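CysQ, sulfite synthesis pathway protein (Bacteroides thetaiotaomicron VPI-5482, PDB 3B8B) probably removes the 3'-phosphate from adenosine 3',5'-bisphosphate to give AMP, as a magnesium-dependent phosphatase of the inositol monophosphatase superfamily. Local coordinates at residues L75-E86 against R95-P106. Sequence-based numbering, arbitrary orientation. Where two conformers were deposited one is given.
Sequences LNETPFPVLSEE and RRGWDTLWIVDP
Trp102 is the bump round which Leu75 and Thr78 of the turn at 75-78 are moulded, where strand 82-84 pairs in parallel with strand 100-105 at the margin of the mixed sheet of the inositol monophosphatase fold. On the face shared with Val82 and Val104, Leu75 CD2 lies over the six-membered ring of Trp102, 3.9 Å from its centroid, while Leu75 CD1 sits in the corner where the indole, at CG, meets Val104 CG2. Val82 CG2 adds a shoulder near CD1 of the indole, and Asn23 and Ala27 of helix 20-43 also touch this side chain. The pyrrole edge points into the turn: Trp102 NE1 donates to Thr78 OG1 (2.9 Å, 161°), nearly in the ring plane. A chi1 of 75° turns that oxygen back over its own turn, where it also donates to Leu75 O and accepts from Phe80 N in an ST turn, so three bonds fix it. Farther along, two aliphatic knobs rest on aromatic faces, one from each segment. Thr100 CG2 makes a CH-pi contact with one face of Phe80, whose other face bears the Pro79 ring; the CB-CG edge of Pro81 packs likewise onto Trp98, with CG 3.3 Å from Trp98 CD2. On the opposite face of the sheet, Leu83 fills the hollow between Leu101 CD1 and the aliphatic part of Arg95, whose guanidinium is held by Asn275 and Lys276. The ladder ends where Glu85 N donates to Val104 O (2.9 Å). Here Glu85 OE1 lies 3.9 Å from Asp105 OD1, a closeness consistent with the predicted magnesium site, and Asp105 OD1 accepts from Leu107 N.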
ATOM      1  N   LEU A  75      16.725  -0.684   2.043  1.00 18.29           N
ATOM      2  CA  LEU A  75      16.292  -2.030   2.411  1.00 18.05           C
ATOM      3  C   LEU A  75      17.386  -3.094   2.223  1.00 17.39           C
ATOM      4  O   LEU A  75      17.430  -4.077   2.955  1.00 18.26           O
ATOM      5  CB  LEU A  75      15.022  -2.438   1.678  1.00 17.32           C
ATOM      6  CG  LEU A  75      13.801  -1.532   1.924  1.00 17.47           C
ATOM      7  CD1 LEU A  75      12.553  -2.153   1.209  1.00 19.55           C
ATOM      8  CD2 LEU A  75      13.563  -1.328   3.431  1.00 18.70           C
ATOM      9  N   ASN A  76      18.293  -2.892   1.275  1.00 18.33           N
ATOM     10  CA  ASN A  76      19.386  -3.853   1.093  1.00 18.43           C
ATOM     11  C   ASN A  76      20.283  -3.968   2.332  1.00 18.61           C
ATOM     12  O   ASN A  76      20.971  -4.977   2.520  1.00 20.12           O
ATOM     13  CB  ASN A  76      20.265  -3.478  -0.103  1.00 19.09           C
ATOM     14  CG  ASN A  76      19.634  -3.801  -1.458  1.00 20.72           C
ATOM     15  OD1 ASN A  76      18.667  -4.565  -1.569  1.00 21.90           O
ATOM     16  ND2 ASN A  76      20.183  -3.196  -2.497  1.00 22.10           N
ATOM     17  N   GLU A  77      20.312  -2.903   3.133  1.00 18.56           N
ATOM     18  CA  GLU A  77      21.112  -2.848   4.363  1.00 18.23           C
ATOM     19  C   GLU A  77      20.508  -3.669   5.513  1.00 18.17           C
ATOM     20  O   GLU A  77      21.198  -4.050   6.464  1.00 17.23           O
ATOM     21  CB  GLU A  77      21.283  -1.402   4.831  1.00 19.13           C
ATOM     22  CG  GLU A  77      22.056  -0.550   3.873  1.00 19.70           C
ATOM     23  CD  GLU A  77      23.469  -1.064   3.738  1.00 19.87           C
ATOM     24  OE1 GLU A  77      24.129  -1.303   4.786  1.00 19.58           O
ATOM     25  OE2 GLU A  77      23.919  -1.247   2.584  1.00 23.41           O
ATOM     26  N   THR A  78      19.198  -3.876   5.439  1.00 18.39           N
ATOM     27  CA  THR A  78      18.505  -4.635   6.438  1.00 19.00           C
ATOM     28  C   THR A  78      18.838  -6.106   6.289  1.00 19.59           C
ATOM     29  O   THR A  78      19.334  -6.552   5.241  1.00 20.06           O
ATOM     30  CB  THR A  78      16.963  -4.453   6.311  1.00 18.55           C
ATOM     31  OG1 THR A  78      16.509  -5.215   5.179  1.00 18.23           O
ATOM     32  CG2 THR A  78      16.565  -2.975   6.203  1.00 18.64           C
ATOM     33  N   PRO A  79      18.516  -6.908   7.313  1.00 20.95           N
ATOM     34  CA  PRO A  79      18.742  -8.321   7.210  1.00 21.94           C
ATOM     35  C   PRO A  79      17.832  -9.097   6.284  1.00 22.42           C
ATOM     36  O   PRO A  79      17.994 -10.293   6.172  1.00 23.43           O
ATOM     37  CB  PRO A  79      18.546  -8.806   8.660  1.00 22.36           C
ATOM     38  CG  PRO A  79      17.750  -7.848   9.269  1.00 22.92           C
ATOM     39  CD  PRO A  79      18.046  -6.539   8.658  1.00 21.87           C
ATOM     40  N   PHE A  80      16.855  -8.452   5.638  1.00 21.55           N
ATOM     41  CA  PHE A  80      15.871  -9.181   4.877  1.00 20.99           C
ATOM     42  C   PHE A  80      15.965  -8.910   3.380  1.00 20.96           C
ATOM     43  O   PHE A  80      16.143  -7.761   2.960  1.00 20.64           O
ATOM     44  CB  PHE A  80      14.451  -8.823   5.378  1.00 20.81           C
ATOM     45  CG  PHE A  80      14.287  -8.998   6.856  1.00 19.76           C
ATOM     46  CD1 PHE A  80      14.481 -10.232   7.450  1.00 23.56           C
ATOM     47  CD2 PHE A  80      13.986  -7.926   7.663  1.00 22.71           C
ATOM     48  CE1 PHE A  80      14.376 -10.386   8.840  1.00 22.29           C
ATOM     49  CE2 PHE A  80      13.864  -8.089   9.048  1.00 22.41           C
ATOM     50  CZ  PHE A  80      14.053  -9.302   9.623  1.00 21.78           C
ATOM     51  N   PRO A  81      15.789  -9.951   2.574  1.00 21.49           N
ATOM     52  CA  PRO A  81      15.818  -9.824   1.128  1.00 21.91           C
ATOM     53  C   PRO A  81      14.616  -9.038   0.584  1.00 21.79           C
ATOM     54  O   PRO A  81      13.600  -8.905   1.268  1.00 21.32           O
ATOM     55  CB  PRO A  81      15.795 -11.279   0.654  1.00 23.08           C
ATOM     56  CG  PRO A  81      15.110 -11.993   1.743  1.00 23.20           C
ATOM     57  CD  PRO A  81      15.519 -11.345   2.982  1.00 22.27           C
ATOM     58  N   VAL A  82      14.752  -8.536  -0.643  1.00 21.97           N
ATOM     59  CA  VAL A  82      13.790  -7.633  -1.256  1.00 21.92           C
ATOM     60  C   VAL A  82      13.203  -8.206  -2.532  1.00 22.56           C
ATOM     61  O   VAL A  82      13.949  -8.610  -3.461  1.00 23.22           O
ATOM     62  CB  VAL A  82      14.444  -6.260  -1.613  1.00 22.47           C
ATOM     63  CG1 VAL A  82      13.442  -5.319  -2.237  1.00 22.81           C
ATOM     64  CG2 VAL A  82      15.123  -5.646  -0.388  1.00 23.46           C
ATOM     65  N   LEU A  83      11.879  -8.257  -2.564  1.00 22.32           N
ATOM     66  CA  LEU A  83      11.115  -8.622  -3.735  1.00 23.70           C
ATOM     67  C   LEU A  83      10.409  -7.354  -4.189  1.00 24.55           C
ATOM     68  O   LEU A  83       9.434  -6.913  -3.561  1.00 22.90           O
ATOM     69  CB  LEU A  83      10.121  -9.717  -3.398  1.00 22.59           C
ATOM     70  CG  LEU A  83       9.156 -10.131  -4.511  1.00 24.08           C
ATOM     71  CD1 LEU A  83       9.959 -10.650  -5.712  1.00 24.22           C
ATOM     72  CD2 LEU A  83       8.199 -11.169  -3.980  1.00 24.37           C
ATOM     73  N   SER A  84      10.938  -6.746  -5.250  1.00 27.18           N
ATOM     74  CA  SER A  84      10.424  -5.455  -5.773  1.00 27.51           C
ATOM     75  C   SER A  84       9.809  -5.623  -7.125  1.00 30.17           C
ATOM     76  O   SER A  84      10.303  -6.385  -7.981  1.00 29.84           O
ATOM     77  CB  SER A  84      11.537  -4.404  -5.883  1.00 29.36           C
ATOM     78  OG  SER A  84      11.056  -3.170  -6.458  1.00 28.53           O
ATOM     79  N   GLU A  85       8.751  -4.848  -7.350  1.00 30.97           N
ATOM     80  CA  GLU A  85       8.145  -4.738  -8.662  1.00 32.21           C
ATOM     81  C   GLU A  85       9.172  -4.323  -9.738  1.00 32.98           C
ATOM     82  O   GLU A  85       9.055  -4.782 -10.895  1.00 33.02           O
ATOM     83  CB  GLU A  85       7.000  -3.720  -8.576  1.00 31.39           C
ATOM     84  CG  GLU A  85       6.188  -3.465  -9.902  1.00 31.96           C
ATOM     85  CD  GLU A  85       6.978  -2.646 -10.928  1.00 35.33           C
ATOM     86  OE1 GLU A  85       7.797  -1.783 -10.518  1.00 31.72           O
ATOM     87  OE2 GLU A  85       6.770  -2.865 -12.151  1.00 38.45           O
ATOM     88  N   GLU A  86      10.151  -3.480  -9.361  1.00 33.03           N
ATOM     89  CA  GLU A  86      11.164  -2.965 -10.308  0.50 33.88           C
ATOM     90  C   GLU A  86      12.504  -3.738 -10.237  1.00 34.51           C
ATOM     91  O   GLU A  86      13.480  -3.389 -10.924  1.00 35.33           O
ATOM     92  CB  GLU A  86      11.335  -1.444 -10.065  0.50 33.49           C
ATOM     93  CG  GLU A  86      12.444  -0.696 -10.802  0.50 33.50           C
ATOM     94  CD  GLU A  86      12.345  -0.724 -12.318  0.50 34.53           C
ATOM     95  OE1 GLU A  86      11.350  -1.253 -12.873  0.50 33.60           O
ATOM     96  OE2 GLU A  86      13.288  -0.206 -12.960  0.50 34.56           O
ATOM     97  N   ARG A  95      13.488 -17.279  -3.947  1.00 32.73           N
ATOM     98  CA  ARG A  95      12.755 -16.627  -2.852  1.00 31.42           C
ATOM     99  C   ARG A  95      11.882 -17.560  -2.010  1.00 30.47           C
ATOM    100  O   ARG A  95      11.470 -17.203  -0.916  1.00 29.20           O
ATOM    101  CB  ARG A  95      11.945 -15.431  -3.370  1.00 31.03           C
ATOM    102  CG  ARG A  95      10.907 -15.767  -4.397  1.00 29.97           C
ATOM    103  CD  ARG A  95      10.162 -14.541  -4.848  1.00 29.27           C
ATOM    104  NE  ARG A  95       9.272 -14.909  -5.930  1.00 27.01           N
ATOM    105  CZ  ARG A  95       8.100 -15.508  -5.769  1.00 26.45           C
ATOM    106  NH1 ARG A  95       7.388 -15.820  -6.846  1.00 27.78           N
ATOM    107  NH2 ARG A  95       7.629 -15.803  -4.559  1.00 24.63           N
ATOM    108  N   ARG A  96      11.621 -18.763  -2.493  0.50 30.29           N
ATOM    109  CA  ARG A  96      10.748 -19.677  -1.772  0.50 30.63           C
ATOM    110  C   ARG A  96      11.282 -20.025  -0.369  0.50 30.49           C
ATOM    111  O   ARG A  96      10.514 -20.380   0.522  0.50 31.27           O
ATOM    112  CB  ARG A  96      10.542 -20.924  -2.626  0.50 30.88           C
ATOM    113  CG  ARG A  96       9.768 -22.040  -2.003  0.50 31.72           C
ATOM    114  CD  ARG A  96       9.969 -23.269  -2.861  0.50 31.48           C
ATOM    115  NE  ARG A  96       8.974 -24.286  -2.590  0.50 32.90           N
ATOM    116  CZ  ARG A  96       8.623 -25.243  -3.440  0.50 33.20           C
ATOM    117  NH1 ARG A  96       9.189 -25.338  -4.644  0.50 33.96           N
ATOM    118  NH2 ARG A  96       7.689 -26.112  -3.082  0.50 34.69           N
ATOM    119  N   GLY A  97      12.592 -19.921  -0.165  1.00 30.00           N
ATOM    120  CA  GLY A  97      13.174 -20.158   1.153  1.00 29.77           C
ATOM    121  C   GLY A  97      13.325 -18.929   2.033  1.00 29.40           C
ATOM    122  O   GLY A  97      13.889 -19.030   3.122  1.00 30.19           O
ATOM    123  N   TRP A  98      12.855 -17.778   1.565  1.00 28.18           N
ATOM    124  CA  TRP A  98      12.878 -16.552   2.369  1.00 28.08           C
ATOM    125  C   TRP A  98      11.660 -16.530   3.262  1.00 27.65           C
ATOM    126  O   TRP A  98      10.551 -16.199   2.787  1.00 29.87           O
ATOM    127  CB  TRP A  98      12.834 -15.317   1.476  1.00 28.55           C
ATOM    128  CG  TRP A  98      13.965 -15.151   0.543  1.00 28.59           C
ATOM    129  CD1 TRP A  98      15.147 -15.855   0.523  1.00 30.15           C
ATOM    130  CD2 TRP A  98      14.056 -14.188  -0.511  1.00 29.24           C
ATOM    131  NE1 TRP A  98      15.943 -15.397  -0.493  1.00 29.99           N
ATOM    132  CE2 TRP A  98      15.304 -14.367  -1.137  1.00 30.80           C
ATOM    133  CE3 TRP A  98      13.195 -13.194  -0.993  1.00 29.87           C
ATOM    134  CZ2 TRP A  98      15.722 -13.576  -2.215  1.00 30.69           C
ATOM    135  CZ3 TRP A  98      13.612 -12.408  -2.060  1.00 29.98           C
ATOM    136  CH2 TRP A  98      14.862 -12.617  -2.667  1.00 30.37           C
ATOM    137  N   ASP A  99      11.831 -16.847   4.542  1.00 25.96           N
ATOM    138  CA  ASP A  99      10.714 -16.801   5.488  1.00 25.66           C
ATOM    139  C   ASP A  99      10.291 -15.363   5.806  1.00 24.16           C
ATOM    140  O   ASP A  99       9.121 -15.116   6.109  1.00 24.51           O
ATOM    141  CB  ASP A  99      11.066 -17.488   6.787  1.00 26.62           C
ATOM    142  CG  ASP A  99      11.366 -18.971   6.604  1.00 30.72           C
ATOM    143  OD1 ASP A  99      10.695 -19.634   5.770  1.00 35.56           O
ATOM    144  OD2 ASP A  99      12.277 -19.450   7.306  1.00 36.80           O
ATOM    145  N   THR A 100      11.248 -14.440   5.753  1.00 21.90           N
ATOM    146  CA  THR A 100      10.972 -13.023   5.983  1.00 22.06           C
ATOM    147  C   THR A 100      11.578 -12.241   4.836  1.00 21.40           C
ATOM    148  O   THR A 100      12.744 -12.454   4.457  1.00 21.11           O
ATOM    149  CB  THR A 100      11.527 -12.500   7.319  1.00 22.62           C
ATOM    150  OG1 THR A 100      11.105 -13.361   8.381  1.00 24.09           O
ATOM    151  CG2 THR A 100      11.067 -11.056   7.587  1.00 22.04           C
ATOM    152  N   LEU A 101      10.764 -11.375   4.241  1.00 20.11           N
ATOM    153  CA  LEU A 101      11.186 -10.616   3.074  1.00 19.50           C
ATOM    154  C   LEU A 101      10.415  -9.317   2.964  1.00 19.57           C
ATOM    155  O   LEU A 101       9.296  -9.199   3.474  1.00 19.49           O
ATOM    156  CB  LEU A 101      11.011 -11.430   1.787  1.00 20.00           C
ATOM    157  CG  LEU A 101       9.572 -11.642   1.288  1.00 20.07           C
ATOM    158  CD1 LEU A 101       9.558 -12.081  -0.195  1.00 22.57           C
ATOM    159  CD2 LEU A 101       8.862 -12.663   2.152  1.00 21.80           C
ATOM    160  N   TRP A 102      11.021  -8.352   2.278  1.00 18.57           N
ATOM    161  CA  TRP A 102      10.332  -7.138   1.891  1.00 18.49           C
ATOM    162  C   TRP A 102       9.618  -7.399   0.568  1.00 18.86           C
ATOM    163  O   TRP A 102      10.181  -8.006  -0.341  1.00 19.67           O
ATOM    164  CB  TRP A 102      11.309  -5.992   1.680  1.00 18.41           C
ATOM    165  CG  TRP A 102      12.065  -5.599   2.907  1.00 17.34           C
ATOM    166  CD1 TRP A 102      13.373  -5.882   3.210  1.00 18.72           C
ATOM    167  CD2 TRP A 102      11.565  -4.812   3.998  1.00 16.48           C
ATOM    168  NE1 TRP A 102      13.705  -5.328   4.425  1.00 18.87           N
ATOM    169  CE2 TRP A 102      12.618  -4.681   4.942  1.00 17.56           C
ATOM    170  CE3 TRP A 102      10.330  -4.202   4.275  1.00 17.85           C
ATOM    171  CZ2 TRP A 102      12.470  -3.947   6.127  1.00 16.96           C
ATOM    172  CZ3 TRP A 102      10.179  -3.502   5.479  1.00 18.49           C
ATOM    173  CH2 TRP A 102      11.240  -3.370   6.370  1.00 18.46           C
ATOM    174  N   ILE A 103       8.381  -6.925   0.467  1.00 18.60           N
ATOM    175  CA  ILE A 103       7.619  -6.960  -0.781  1.00 18.87           C
ATOM    176  C   ILE A 103       7.225  -5.520  -1.103  1.00 18.21           C
ATOM    177  O   ILE A 103       6.515  -4.853  -0.312  1.00 18.90           O
ATOM    178  CB  ILE A 103       6.387  -7.879  -0.713  1.00 19.03           C
ATOM    179  CG1 ILE A 103       6.804  -9.286  -0.284  1.00 20.25           C
ATOM    180  CG2 ILE A 103       5.704  -7.938  -2.105  1.00 19.03           C
ATOM    181  CD1 ILE A 103       5.688 -10.336  -0.349  1.00 20.30           C
ATOM    182  N   VAL A 104       7.715  -5.049  -2.251  1.00 19.33           N
ATOM    183  CA  VAL A 104       7.732  -3.611  -2.573  1.00 19.19           C
ATOM    184  C   VAL A 104       7.170  -3.287  -3.948  1.00 17.87           C
ATOM    185  O   VAL A 104       7.492  -3.964  -4.917  1.00 18.69           O
ATOM    186  CB  VAL A 104       9.191  -3.115  -2.535  1.00 19.88           C
ATOM    187  CG1 VAL A 104       9.303  -1.659  -3.027  1.00 22.82           C
ATOM    188  CG2 VAL A 104       9.767  -3.270  -1.104  1.00 19.54           C
ATOM    189  N   ASP A 105       6.323  -2.266  -4.021  1.00 18.90           N
ATOM    190  CA  ASP A 105       6.030  -1.616  -5.297  1.00 18.56           C
ATOM    191  C   ASP A 105       6.430  -0.158  -5.160  1.00 19.00           C
ATOM    192  O   ASP A 105       5.775   0.596  -4.453  1.00 19.56           O
ATOM    193  CB  ASP A 105       4.580  -1.734  -5.742  1.00 19.92           C
ATOM    194  CG  ASP A 105       4.368  -1.210  -7.169  1.00 21.13           C
ATOM    195  OD1 ASP A 105       5.305  -0.628  -7.757  1.00 22.04           O
ATOM    196  OD2 ASP A 105       3.244  -1.425  -7.721  1.00 21.30           O
ATOM    197  N   PRO A 106       7.518   0.218  -5.817  1.00 19.35           N
ATOM    198  CA  PRO A 106       8.005   1.605  -5.666  1.00 19.93           C
ATOM    199  C   PRO A 106       7.030   2.669  -6.153  1.00 20.21           C
ATOM    200  O   PRO A 106       7.072   3.806  -5.677  1.00 19.97           O
ATOM    201  CB  PRO A 106       9.293   1.623  -6.515  1.00 20.28           C
ATOM    202  CG  PRO A 106       9.697   0.183  -6.603  1.00 23.24           C
ATOM    203  CD  PRO A 106       8.405  -0.571  -6.684  1.00 20.33           C
TER